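Side-chain contacts in probable sugar kinase (Clostridium perfringens, PDB 3KZH), which probably acts as a kinase of a sugar or related substrate, with the ribokinase-like fold of the pfkB family: residues S15-F20 / D68-S73; G120-D125 / P147-Y152; D205-A210 / G230-D235; S284-S289 / P296-D301. One frame throughout, in Å; residues are numbered along the deposited sequence.

Contact 1: residues S15-F20 / D68-S73; sequences SVVDVF and DEHGKS
The imidazole of His-70 has one face covered by Val-17, whose CG1 methyl stands over the centre of the ring. CG1 lies 3.8 Å from the ring centroid and only 6° off the ring normal, a nearly vertical CH-pi contact. The other branch, CG2, rests against the root of the same side chain, 3.8 Å from His-70 CB, while Val-19 CG2 approaches His-70 NE2 obliquely at 3.9 Å. Val-17 can use both methyls because CG1 is anti to its backbone N (chi1 176°), which places one branch over the ring and the other beside the helix. Val-17 and Val-19, two apart on strand 16-23, project to the same side, facing the first turn of helix 69-81. That turn starts at the N-cap Asp-68, whose OD1 accepts a weak capping bond from Gly-71 N and is also hydrogen-bonded to Thr-96 OG1, while Ser-73 OG donates to Glu-69 O at 2.9 Å. Strand 16-23 belongs to the small four-stranded sheet, and the second subunit is close by: its Ile-39 packs on His-70 and its Leu-100 on Val-19. Across these two segments His-70 is met only by apolar contacts, without a hydrogen bond; Thr-96 and Thr-98 also touch its side chain. Such buried, largely apolar surroundings would probably favour the uncharged imidazole.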
loop_
_atom_site.group_PDB
_atom_site.type_symbol
_atom_site.label_atom_id
_atom_site.label_comp_id
_atom_site.label_asym_id
_atom_site.label_seq_id
_atom_site.Cartn_x
_atom_site.Cartn_y
_atom_site.Cartn_z
ATOM N N SER A 15 -14.449 3.343 -1.203
ATOM C CA SER A 15 -13.365 2.363 -1.063
ATOM C C SER A 15 -12.309 3.066 -0.227
ATOM O O SER A 15 -11.809 4.123 -0.616
ATOM C CB SER A 15 -12.716 1.998 -2.400
ATOM O OG SER A 15 -13.536 1.184 -3.193
ATOM N N VAL A 16 -11.971 2.482 0.919
ATOM C CA VAL A 16 -10.970 3.056 1.808
ATOM C C VAL A 16 -9.838 2.066 2.057
ATOM O O VAL A 16 -10.084 0.872 2.223
ATOM C CB VAL A 16 -11.578 3.434 3.203
ATOM C CG1 VAL A 16 -10.551 4.212 4.054
ATOM C CG2 VAL A 16 -12.873 4.236 3.060
ATOM N N VAL A 17 -8.602 2.568 2.068
ATOM C CA VAL A 17 -7.439 1.744 2.392
ATOM C C VAL A 17 -7.020 2.167 3.807
ATOM O O VAL A 17 -6.700 3.327 4.026
ATOM C CB VAL A 17 -6.235 1.953 1.412
ATOM C CG1 VAL A 17 -5.019 1.133 1.868
ATOM C CG2 VAL A 17 -6.602 1.525 0.003
ATOM N N ASP A 18 -7.085 1.245 4.765
ATOM C CA ASP A 18 -6.681 1.511 6.149
ATOM C C ASP A 18 -5.220 1.099 6.380
ATOM O O ASP A 18 -4.811 0.007 5.990
ATOM C CB ASP A 18 -7.571 0.747 7.131
ATOM C CG ASP A 18 -8.975 1.318 7.237
ATOM O OD1 ASP A 18 -9.133 2.552 7.277
ATOM O OD2 ASP A 18 -9.929 0.519 7.320
ATOM N N VAL A 19 -4.423 2.010 6.940
ATOM C CA VAL A 19 -3.005 1.756 7.251
ATOM C C VAL A 19 -2.829 1.982 8.758
ATOM O O VAL A 19 -2.846 3.114 9.237
ATOM C CB VAL A 19 -2.035 2.677 6.435
ATOM C CG1 VAL A 19 -0.591 2.206 6.606
ATOM C CG2 VAL A 19 -2.392 2.683 4.944
ATOM N N PHE A 20 -2.694 0.884 9.493
ATOM C CA PHE A 20 -2.568 0.915 10.945
ATOM C C PHE A 20 -1.186 0.541 11.473
ATOM O O PHE A 20 -0.629 -0.490 11.095
ATOM C CB PHE A 20 -3.593 -0.030 11.583
ATOM C CG PHE A 20 -5.017 0.447 11.512
ATOM C CD1 PHE A 20 -5.428 1.603 12.202
ATOM C CD2 PHE A 20 -5.982 -0.306 10.807
ATOM C CE1 PHE A 20 -6.793 2.017 12.202
ATOM C CE2 PHE A 20 -7.357 0.091 10.795
ATOM C CZ PHE A 20 -7.760 1.259 11.497
ATOM N N ASP A 68 -3.374 7.015 -7.504
ATOM C CA ASP A 68 -2.163 6.786 -6.719
ATOM C C ASP A 68 -1.866 5.291 -6.502
ATOM O O ASP A 68 -2.505 4.435 -7.120
ATOM C CB ASP A 68 -2.276 7.531 -5.377
ATOM C CG ASP A 68 -3.598 7.273 -4.659
ATOM O OD1 ASP A 68 -4.333 6.351 -5.057
ATOM O OD2 ASP A 68 -3.896 7.986 -3.684
ATOM N N GLU A 69 -0.946 4.993 -5.582
ATOM C CA GLU A 69 -0.544 3.620 -5.269
ATOM C C GLU A 69 -1.615 2.779 -4.572
ATOM O O GLU A 69 -1.673 1.563 -4.762
ATOM C CB GLU A 69 0.747 3.625 -4.445
ATOM C CG GLU A 69 1.778 2.599 -4.901
ATOM C CD GLU A 69 2.425 2.929 -6.248
ATOM O OE1 GLU A 69 2.635 1.994 -7.047
ATOM O OE2 GLU A 69 2.746 4.108 -6.507
ATOM N N HIS A 70 -2.459 3.433 -3.776
ATOM C CA HIS A 70 -3.546 2.758 -3.071
ATOM C C HIS A 70 -4.671 2.439 -4.042
ATOM O O HIS A 70 -5.424 1.488 -3.835
ATOM C CB HIS A 70 -4.073 3.606 -1.921
ATOM C CG HIS A 70 -3.212 3.571 -0.698
ATOM N ND1 HIS A 70 -2.301 2.566 -0.451
ATOM C CD2 HIS A 70 -3.132 4.418 0.350
ATOM C CE1 HIS A 70 -1.699 2.797 0.701
ATOM N NE2 HIS A 70 -2.184 3.913 1.209
ATOM N N GLY A 71 -4.737 3.227 -5.118
ATOM C CA GLY A 71 -5.723 3.035 -6.170
ATOM C C GLY A 71 -5.398 1.773 -6.938
ATOM O O GLY A 71 -6.292 0.984 -7.218
ATOM N N LYS A 72 -4.106 1.543 -7.185
ATOM C CA LYS A 72 -3.633 0.348 -7.896
ATOM C C LYS A 72 -3.796 -0.911 -7.039
ATOM O O LYS A 72 -4.001 -2.005 -7.573
ATOM C CB LYS A 72 -2.161 0.495 -8.303
ATOM C CG LYS A 72 -1.865 1.741 -9.100
ATOM C CD LYS A 72 -0.408 1.809 -9.533
ATOM C CE LYS A 72 0.022 3.252 -9.757
ATOM N NZ LYS A 72 -0.935 4.031 -10.598
ATOM N N SER A 73 -3.732 -0.730 -5.717
ATOM C CA SER A 73 -3.877 -1.815 -4.738
ATOM C C SER A 73 -5.306 -2.367 -4.741
ATOM O O SER A 73 -5.509 -3.584 -4.787
ATOM C CB SER A 73 -3.528 -1.319 -3.333
ATOM O OG SER A 73 -2.190 -0.893 -3.242
#

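Contact 2: residues G120-D125 / P147-Y152; sequences GAMNTD and PEIMEY
Thr-124 and Tyr-152 meet methyl to ring: CG2 sits over the middle of the phenol face, 3.7 Å from the centroid and 5° off its normal. The two side chains cross at about a right angle, and Thr-124 CB continues the contact toward the phenol end, 4.0 Å from Tyr-152 CZ. With chi1 at 55°, Thr-124 has CG2 anti to its carbonyl carbon, the branch that faces the ring. One turn before Tyr-152 on helix 147-157, Ile-149 reaches out with its CD1 methyl, which lies 3.9 Å from CB of the selenomethionine Met-122. The same methyl also touches the backbone, 3.3 Å from Met-122 O, a close approach without a hydrogen bond. Both pairs are apolar, and no polar bond links the segments.

A second shell surrounds these groups. Tyr-152 OH is hydrogen-bonded to Asp-128 OD1, which ties the far end of the ring to helix 124-129. Asn-123 caps the helix whose first turn carries Thr-124, its OD1 accepting from Phe-126 N. Ile-127 of the same helix packs against Met-122, Ile-149 and Tyr-152, and Phe-12 of strand 9-12 lies against Met-122 and Ile-149.

Helix 147-157 connects the neighbouring parallel strands 139-143 and 162-166 of the large sheet. The contact thus joins this beta-alpha-beta crossover helix to helix 124-129, earlier in the chain, and to the loop residue Met-122 just before it, layered packing typical of the alpha/beta ribokinase-like fold.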
loop_
_atom_site.group_PDB
_atom_site.type_symbol
_atom_site.label_atom_id
_atom_site.label_comp_id
_atom_site.label_asym_id
_atom_site.label_seq_id
_atom_site.Cartn_x
_atom_site.Cartn_y
_atom_site.Cartn_z
ATOM N N GLY A 120 -16.399 12.823 -1.423
ATOM C CA GLY A 120 -17.364 13.846 -1.792
ATOM C C GLY A 120 -17.195 14.451 -3.175
ATOM O O GLY A 120 -17.956 15.350 -3.540
ATOM N N ALA A 121 -16.243 13.937 -3.959
ATOM C CA ALA A 121 -15.973 14.438 -5.313
ATOM C C ALA A 121 -16.862 13.853 -6.423
ATOM O O ALA A 121 -16.654 14.137 -7.606
ATOM C CB ALA A 121 -14.495 14.276 -5.648
HETATM N N MSE A 122 -17.863 13.059 -6.027
HETATM C CA MSE A 122 -18.827 12.448 -6.952
HETATM C C MSE A 122 -19.825 13.527 -7.393
HETATM O O MSE A 122 -20.404 14.245 -6.562
HETATM C CB MSE A 122 -19.581 11.281 -6.283
HETATM C CG MSE A 122 -20.644 10.581 -7.155
HETATM SE SE MSE A 122 -19.835 9.685 -8.667
HETATM C CE MSE A 122 -21.021 10.173 -9.954
ATOM N N ASN A 123 -20.011 13.628 -8.705
ATOM C CA ASN A 123 -20.916 14.614 -9.294
ATOM C C ASN A 123 -21.928 14.012 -10.265
ATOM O O ASN A 123 -21.748 12.900 -10.748
ATOM C CB ASN A 123 -20.114 15.750 -9.961
ATOM C CG ASN A 123 -19.088 15.248 -10.978
ATOM O OD1 ASN A 123 -19.439 14.709 -12.030
ATOM N ND2 ASN A 123 -17.812 15.450 -10.672
ATOM N N THR A 124 -22.958 14.791 -10.585
ATOM C CA THR A 124 -24.035 14.383 -11.487
ATOM C C THR A 124 -23.604 14.096 -12.926
ATOM O O THR A 124 -24.193 13.236 -13.585
ATOM C CB THR A 124 -25.175 15.414 -11.488
ATOM O OG1 THR A 124 -24.654 16.711 -11.817
ATOM C CG2 THR A 124 -25.837 15.466 -10.113
ATOM N N ASP A 125 -22.562 14.787 -13.392
ATOM C CA ASP A 125 -22.021 14.599 -14.750
ATOM C C ASP A 125 -21.461 13.193 -14.947
ATOM O O ASP A 125 -21.636 12.590 -16.015
ATOM C CB ASP A 125 -20.926 15.626 -15.051
ATOM C CG ASP A 125 -21.465 16.892 -15.677
ATOM O OD1 ASP A 125 -22.539 17.376 -15.253
ATOM O OD2 ASP A 125 -20.802 17.412 -16.600
ATOM N N PRO A 147 -26.614 11.712 0.985
ATOM C CA PRO A 147 -28.066 11.867 0.792
ATOM C C PRO A 147 -28.501 12.606 -0.483
ATOM O O PRO A 147 -29.520 12.255 -1.081
ATOM C CB PRO A 147 -28.493 12.633 2.047
ATOM C CG PRO A 147 -27.516 12.170 3.068
ATOM C CD PRO A 147 -26.229 12.255 2.305
ATOM N N GLU A 148 -27.716 13.609 -0.883
ATOM C CA GLU A 148 -27.973 14.432 -2.072
ATOM C C GLU A 148 -27.839 13.615 -3.360
ATOM O O GLU A 148 -28.672 13.731 -4.265
ATOM C CB GLU A 148 -27.004 15.625 -2.102
ATOM C CG GLU A 148 -27.320 16.711 -3.142
ATOM C CD GLU A 148 -26.099 17.537 -3.551
ATOM O OE1 GLU A 148 -26.058 17.988 -4.716
ATOM O OE2 GLU A 148 -25.181 17.733 -2.717
ATOM N N ILE A 149 -26.790 12.791 -3.425
ATOM C CA ILE A 149 -26.537 11.925 -4.578
ATOM C C ILE A 149 -27.500 10.740 -4.602
ATOM O O ILE A 149 -27.922 10.324 -5.679
ATOM C CB ILE A 149 -25.025 11.536 -4.683
ATOM C CG1 ILE A 149 -24.278 12.727 -5.289
ATOM C CG2 ILE A 149 -24.782 10.271 -5.548
ATOM C CD1 ILE A 149 -22.849 12.826 -4.897
HETATM N N MSE A 150 -27.909 10.271 -3.418
HETATM C CA MSE A 150 -28.869 9.177 -3.286
HETATM C C MSE A 150 -30.179 9.644 -3.920
HETATM O O MSE A 150 -30.685 8.976 -4.816
HETATM C CB MSE A 150 -29.092 8.786 -1.809
HETATM C CG MSE A 150 -30.129 7.655 -1.573
HETATM SE SE MSE A 150 -30.594 7.283 0.278
HETATM C CE MSE A 150 -28.904 6.525 0.799
ATOM N N GLU A 151 -30.620 10.858 -3.554
ATOM C CA GLU A 151 -31.851 11.471 -4.084
ATOM C C GLU A 151 -31.800 11.584 -5.603
ATOM O O GLU A 151 -32.776 11.245 -6.275
ATOM C CB GLU A 151 -32.095 12.852 -3.471
ATOM C CG GLU A 151 -33.369 13.573 -3.970
ATOM C CD GLU A 151 -33.814 14.697 -3.062
ATOM O OE1 GLU A 151 -32.949 15.331 -2.417
ATOM O OE2 GLU A 151 -35.036 14.937 -2.981
ATOM N N TYR A 152 -30.639 11.984 -6.130
ATOM C CA TYR A 152 -30.444 12.098 -7.573
ATOM C C TYR A 152 -30.562 10.712 -8.218
ATOM O O TYR A 152 -31.224 10.569 -9.241
ATOM C CB TYR A 152 -29.083 12.738 -7.902
ATOM C CG TYR A 152 -28.896 13.039 -9.378
ATOM C CD1 TYR A 152 -29.474 14.185 -9.965
ATOM C CD2 TYR A 152 -28.168 12.157 -10.210
ATOM C CE1 TYR A 152 -29.330 14.445 -11.354
ATOM C CE2 TYR A 152 -28.023 12.405 -11.592
ATOM C CZ TYR A 152 -28.602 13.549 -12.153
ATOM O OH TYR A 152 -28.418 13.801 -13.491
#

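Contact 3: residues D205-A210 / G230-D235; sequences DDLIKA and GIFYND
Phe-232 leaves strand 231-234 toward helix 204-217 and lies against Leu-207 for most of its length. Its CG is anti to the backbone N (chi1 177°), which extends the ring away from the strand and against the helix. At the root, CB is 4.0 Å from Leu-207 CD2, and CG meets that same methyl. Further out the two ortho carbons part company: Phe-232 CD1 touches Leu-207 CD1, whereas Phe-232 CD2 stays by Leu-207 CD2. Over the ring itself stands Leu-207 CB, 3.7 Å from the centroid and 6° off the normal. The outer carbons then reach the helix backbone and the next residue. CE1 lies close to Leu-207 CB and Ile-208 CG1, and CE2 comes to 3.4 Å from Leu-207 O. CZ, the tip, meets that oxygen too and lies 3.9 Å from Ile-208 CG1. Leu-207 and Phe-232 run past each other in opposite senses, while Ile-208 crosses Phe-232 nearly at right angles.

The axes of the two short segments approach to 9.2 Å, with 43° between their directions, a spacing filled largely by these side chains. The chemistry is divided: apolar and CH-pi packing joins the segments directly, while beside it Ser-211 OG, one turn further along the helix, is hydrogen-bonded to Asn-234 ND2, Leu-207 O and Ile-208 O, and Asn-234 OD1 accepts from Gly-236 N.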
loop_
_atom_site.group_PDB
_atom_site.type_symbol
_atom_site.label_atom_id
_atom_site.label_comp_id
_atom_site.label_asym_id
_atom_site.label_seq_id
_atom_site.Cartn_x
_atom_site.Cartn_y
_atom_site.Cartn_z
ATOM N N ASP A 205 -44.707 -7.823 17.606
ATOM C CA ASP A 205 -45.815 -7.018 17.087
ATOM C C ASP A 205 -45.350 -5.674 16.531
ATOM O O ASP A 205 -45.857 -5.216 15.508
ATOM C CB ASP A 205 -46.904 -6.829 18.153
ATOM C CG ASP A 205 -47.740 -8.090 18.371
ATOM O OD1 ASP A 205 -48.266 -8.649 17.379
ATOM O OD2 ASP A 205 -47.874 -8.526 19.536
ATOM N N ASP A 206 -44.336 -5.088 17.168
ATOM C CA ASP A 206 -43.771 -3.810 16.722
ATOM C C ASP A 206 -42.944 -4.018 15.450
ATOM O O ASP A 206 -42.914 -3.144 14.571
ATOM C CB ASP A 206 -42.913 -3.177 17.812
ATOM C CG ASP A 206 -43.704 -2.816 19.064
ATOM O OD1 ASP A 206 -44.909 -2.497 18.963
ATOM O OD2 ASP A 206 -43.107 -2.855 20.159
ATOM N N LEU A 207 -42.322 -5.200 15.351
ATOM C CA LEU A 207 -41.518 -5.609 14.194
ATOM C C LEU A 207 -42.431 -5.770 12.991
ATOM O O LEU A 207 -42.087 -5.320 11.908
ATOM C CB LEU A 207 -40.782 -6.926 14.464
ATOM C CG LEU A 207 -39.424 -6.872 15.161
ATOM C CD1 LEU A 207 -39.018 -8.232 15.673
ATOM C CD2 LEU A 207 -38.381 -6.300 14.202
ATOM N N ILE A 208 -43.612 -6.363 13.211
ATOM C CA ILE A 208 -44.618 -6.546 12.160
ATOM C C ILE A 208 -45.191 -5.183 11.741
ATOM O O ILE A 208 -45.359 -4.933 10.552
ATOM C CB ILE A 208 -45.760 -7.535 12.596
ATOM C CG1 ILE A 208 -45.182 -8.937 12.828
ATOM C CG2 ILE A 208 -46.856 -7.637 11.516
ATOM C CD1 ILE A 208 -46.132 -9.923 13.520
ATOM N N LYS A 209 -45.379 -4.284 12.713
ATOM C CA LYS A 209 -45.921 -2.934 12.478
ATOM C C LYS A 209 -44.936 -2.051 11.697
ATOM O O LYS A 209 -45.333 -1.345 10.765
ATOM C CB LYS A 209 -46.289 -2.279 13.819
ATOM C CG LYS A 209 -47.044 -0.957 13.734
ATOM C CD LYS A 209 -47.093 -0.257 15.095
ATOM C CE LYS A 209 -47.634 1.172 14.956
ATOM N NZ LYS A 209 -47.444 1.988 16.190
ATOM N N ALA A 210 -43.657 -2.133 12.065
ATOM C CA ALA A 210 -42.568 -1.377 11.429
ATOM C C ALA A 210 -42.386 -1.793 9.981
ATOM O O ALA A 210 -42.409 -0.957 9.069
ATOM C CB ALA A 210 -41.285 -1.585 12.187
ATOM N N GLY A 230 -31.372 -12.925 15.639
ATOM C CA GLY A 230 -31.490 -13.216 14.227
ATOM C C GLY A 230 -31.985 -12.127 13.308
ATOM O O GLY A 230 -31.683 -10.951 13.478
ATOM N N ILE A 231 -32.711 -12.552 12.283
ATOM C CA ILE A 231 -33.230 -11.650 11.274
ATOM C C ILE A 231 -34.730 -11.764 11.172
ATOM O O ILE A 231 -35.272 -12.863 11.086
ATOM C CB ILE A 231 -32.632 -11.986 9.865
ATOM C CG1 ILE A 231 -31.096 -11.948 9.889
ATOM C CG2 ILE A 231 -33.232 -11.105 8.757
ATOM C CD1 ILE A 231 -30.451 -10.615 10.113
ATOM N N PHE A 232 -35.376 -10.606 11.137
ATOM C CA PHE A 232 -36.810 -10.508 10.955
ATOM C C PHE A 232 -36.991 -10.096 9.488
ATOM O O PHE A 232 -36.340 -9.164 9.026
ATOM C CB PHE A 232 -37.403 -9.442 11.893
ATOM C CG PHE A 232 -38.876 -9.228 11.703
ATOM C CD1 PHE A 232 -39.805 -10.083 12.327
ATOM C CD2 PHE A 232 -39.347 -8.219 10.827
ATOM C CE1 PHE A 232 -41.186 -9.944 12.078
ATOM C CE2 PHE A 232 -40.720 -8.070 10.566
ATOM C CZ PHE A 232 -41.646 -8.932 11.189
ATOM N N TYR A 233 -37.917 -10.742 8.787
ATOM C CA TYR A 233 -38.180 -10.418 7.384
ATOM C C TYR A 233 -39.658 -10.204 7.080
ATOM O O TYR A 233 -40.522 -10.774 7.759
ATOM C CB TYR A 233 -37.624 -11.510 6.454
ATOM C CG TYR A 233 -38.230 -12.902 6.614
ATOM C CD1 TYR A 233 -39.379 -13.293 5.884
ATOM C CD2 TYR A 233 -37.647 -13.843 7.468
ATOM C CE1 TYR A 233 -39.934 -14.587 6.012
ATOM C CE2 TYR A 233 -38.192 -15.151 7.597
ATOM C CZ TYR A 233 -39.340 -15.504 6.872
ATOM O OH TYR A 233 -39.939 -16.734 7.066
ATOM N N ASN A 234 -39.927 -9.492 5.981
ATOM C CA ASN A 234 -41.295 -9.233 5.512
ATOM C C ASN A 234 -41.268 -8.753 4.063
ATOM O O ASN A 234 -40.592 -7.778 3.749
ATOM C CB ASN A 234 -41.997 -8.190 6.398
ATOM C CG ASN A 234 -43.537 -8.193 6.258
ATOM O OD1 ASN A 234 -44.120 -8.930 5.468
ATOM N ND2 ASN A 234 -44.183 -7.336 7.029
ATOM N N ASP A 235 -41.989 -9.451 3.186
ATOM C CA ASP A 235 -42.079 -9.059 1.777
ATOM C C ASP A 235 -43.520 -8.785 1.317
ATOM O O ASP A 235 -43.783 -8.588 0.123
ATOM C CB ASP A 235 -41.379 -10.082 0.854
ATOM C CG ASP A 235 -42.001 -11.477 0.898
ATOM O OD1 ASP A 235 -43.233 -11.600 0.975
ATOM O OD2 ASP A 235 -41.252 -12.471 0.826
#

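Contact 4: residues S284-S289 / P296-D301; sequences SNITIS and PDMALD
Ile-286 and the selenomethionine Met-298 come together through unlike torsions: the isoleucine has CG1 anti to its carbonyl carbon, which leaves CG2 anti to the backbone N, while Met-298 departs from the usual staggered values at both chi1 (-132°) and chi2 (-137°). In the ribokinase-like fold of this chain, the contact joins the last turn of helix 273-288 to the loop leading into helix 300-308. The bent Met-298 chain crosses Ile-286 obliquely. Its CG lies 3.8 Å from Ile-286 CG2 and 4.0 Å from Ile-286 CD1, and both methyls meet it from the same side. Beyond SE the chain folds back over the helix, bringing CE to 4.0 Å from Ile-286 CB. The same methyl abuts the next residue, with CE 3.2 Å from Thr-287 OG1, a tight approach that is no hydrogen bond. Thr-287 OG1 is hydrogen-bonded to Ser-258 OG, on helix 255-268, and to Met-283 O one turn back. Val-303 of helix 300-308 touches both Ile-286 and Met-298 and extends the apolar patch. Arg-54 NH1 is hydrogen-bonded to the backbone oxygens of Pro-296 and Met-298, pinning the loop that carries the selenomethionine. At the helix terminus, Ser-289 OG donates to Ile-286 O at 2.9 Å, tilted 31° from the carbonyl plane.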
loop_
_atom_site.group_PDB
_atom_site.type_symbol
_atom_site.label_atom_id
_atom_site.label_comp_id
_atom_site.label_asym_id
_atom_site.label_seq_id
_atom_site.Cartn_x
_atom_site.Cartn_y
_atom_site.Cartn_z
ATOM N N SER A 284 -23.108 -13.853 7.170
ATOM C CA SER A 284 -22.936 -12.927 8.281
ATOM C C SER A 284 -22.287 -13.656 9.455
ATOM O O SER A 284 -21.380 -13.113 10.070
ATOM C CB SER A 284 -24.280 -12.318 8.694
ATOM O OG SER A 284 -24.111 -11.336 9.698
ATOM N N ASN A 285 -22.681 -14.916 9.675
ATOM C CA ASN A 285 -22.145 -15.759 10.751
ATOM C C ASN A 285 -20.668 -16.093 10.564
ATOM O O ASN A 285 -19.932 -16.147 11.539
ATOM C CB ASN A 285 -22.935 -17.075 10.901
ATOM C CG ASN A 285 -24.338 -16.884 11.473
ATOM O OD1 ASN A 285 -24.634 -15.911 12.186
ATOM N ND2 ASN A 285 -25.211 -17.846 11.178
ATOM N N ILE A 286 -20.250 -16.321 9.315
ATOM C CA ILE A 286 -18.856 -16.642 8.974
ATOM C C ILE A 286 -17.951 -15.438 9.235
ATOM O O ILE A 286 -16.865 -15.577 9.801
ATOM C CB ILE A 286 -18.713 -17.092 7.481
ATOM C CG1 ILE A 286 -19.446 -18.414 7.246
ATOM C CG2 ILE A 286 -17.257 -17.330 7.123
ATOM C CD1 ILE A 286 -19.551 -18.835 5.792
ATOM N N THR A 287 -18.434 -14.260 8.855
ATOM C CA THR A 287 -17.699 -13.008 9.030
ATOM C C THR A 287 -17.622 -12.601 10.506
ATOM O O THR A 287 -16.616 -12.043 10.950
ATOM C CB THR A 287 -18.342 -11.895 8.175
ATOM O OG1 THR A 287 -18.395 -12.329 6.816
ATOM C CG2 THR A 287 -17.541 -10.633 8.212
ATOM N N ILE A 288 -18.666 -12.946 11.260
ATOM C CA ILE A 288 -18.754 -12.644 12.688
ATOM C C ILE A 288 -17.822 -13.530 13.540
ATOM O O ILE A 288 -17.383 -13.113 14.609
ATOM C CB ILE A 288 -20.258 -12.690 13.159
ATOM C CG1 ILE A 288 -20.611 -11.421 13.927
ATOM C CG2 ILE A 288 -20.593 -13.957 13.949
ATOM C CD1 ILE A 288 -22.108 -11.205 14.102
ATOM N N SER A 289 -17.499 -14.719 13.022
ATOM C CA SER A 289 -16.630 -15.687 13.698
ATOM C C SER A 289 -15.135 -15.475 13.450
ATOM O O SER A 289 -14.314 -16.251 13.940
ATOM C CB SER A 289 -17.007 -17.114 13.286
ATOM O OG SER A 289 -16.489 -17.445 12.002
ATOM N N PRO A 296 -11.007 -14.735 4.928
ATOM C CA PRO A 296 -10.120 -15.072 3.805
ATOM C C PRO A 296 -10.510 -16.291 2.975
ATOM O O PRO A 296 -10.249 -16.327 1.774
ATOM C CB PRO A 296 -8.775 -15.305 4.494
ATOM C CG PRO A 296 -8.832 -14.405 5.660
ATOM C CD PRO A 296 -10.216 -14.666 6.174
ATOM N N ASP A 297 -11.160 -17.264 3.608
ATOM C CA ASP A 297 -11.544 -18.489 2.917
ATOM C C ASP A 297 -12.947 -18.519 2.368
ATOM O O ASP A 297 -13.312 -19.477 1.684
ATOM C CB ASP A 297 -11.333 -19.716 3.810
ATOM C CG ASP A 297 -9.897 -19.879 4.253
ATOM O OD1 ASP A 297 -8.975 -19.429 3.531
ATOM O OD2 ASP A 297 -9.694 -20.449 5.347
HETATM N N MSE A 298 -13.722 -17.468 2.627
HETATM C CA MSE A 298 -15.100 -17.423 2.160
HETATM C C MSE A 298 -15.301 -17.429 0.653
HETATM O O MSE A 298 -14.684 -16.661 -0.103
HETATM C CB MSE A 298 -15.886 -16.285 2.795
HETATM C CG MSE A 298 -17.239 -16.750 3.318
HETATM SE SE MSE A 298 -18.639 -15.546 2.904
HETATM C CE MSE A 298 -18.468 -14.449 4.474
ATOM N N ALA A 299 -16.116 -18.400 0.261
ATOM C CA ALA A 299 -16.504 -18.688 -1.105
ATOM C C ALA A 299 -17.861 -19.367 -1.024
ATOM O O ALA A 299 -18.338 -19.663 0.071
ATOM C CB ALA A 299 -15.481 -19.632 -1.745
ATOM N N LEU A 300 -18.461 -19.635 -2.184
ATOM C CA LEU A 300 -19.760 -20.300 -2.287
ATOM C C LEU A 300 -19.771 -21.636 -1.538
ATOM O O LEU A 300 -20.647 -21.858 -0.697
ATOM C CB LEU A 300 -20.162 -20.497 -3.765
ATOM C CG LEU A 300 -21.491 -21.206 -4.098
ATOM C CD1 LEU A 300 -22.656 -20.459 -3.501
ATOM C CD2 LEU A 300 -21.680 -21.361 -5.594
ATOM N N ASP A 301 -18.748 -22.461 -1.768
ATOM C CA ASP A 301 -18.631 -23.772 -1.118
ATOM C C ASP A 301 -18.614 -23.746 0.419
ATOM O O ASP A 301 -19.318 -24.541 1.035
ATOM C CB ASP A 301 -17.438 -24.584 -1.677
ATOM C CG ASP A 301 -16.142 -23.770 -1.783
ATOM O OD1 ASP A 301 -15.930 -22.835 -0.989
ATOM O OD2 ASP A 301 -15.321 -24.073 -2.675
#

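The contacts follow one another in series along the chain, all within its ribokinase-like fold. Contact 1 belongs to the small sheet and the subunit interface. Contact 2 joins helix 147-157 to the start of helix 124-129 beside the large sheet, and contact 3 sets helix 204-217 on its strand 231-234, about 31 Å away between centres. Contacts 1 and 3 lie on opposite sides of the chain's centre, about 38 Å between centres. Contacts 3 and 4 approach to about 6 Å between nearest atoms without touching, and helix 273-288, which ends in contact 4, also packs on strand 231-234. Neither touches the bound glucose, which lies about 10 Å from the Thr-287 side chain and 11 Å from that of Phe-232.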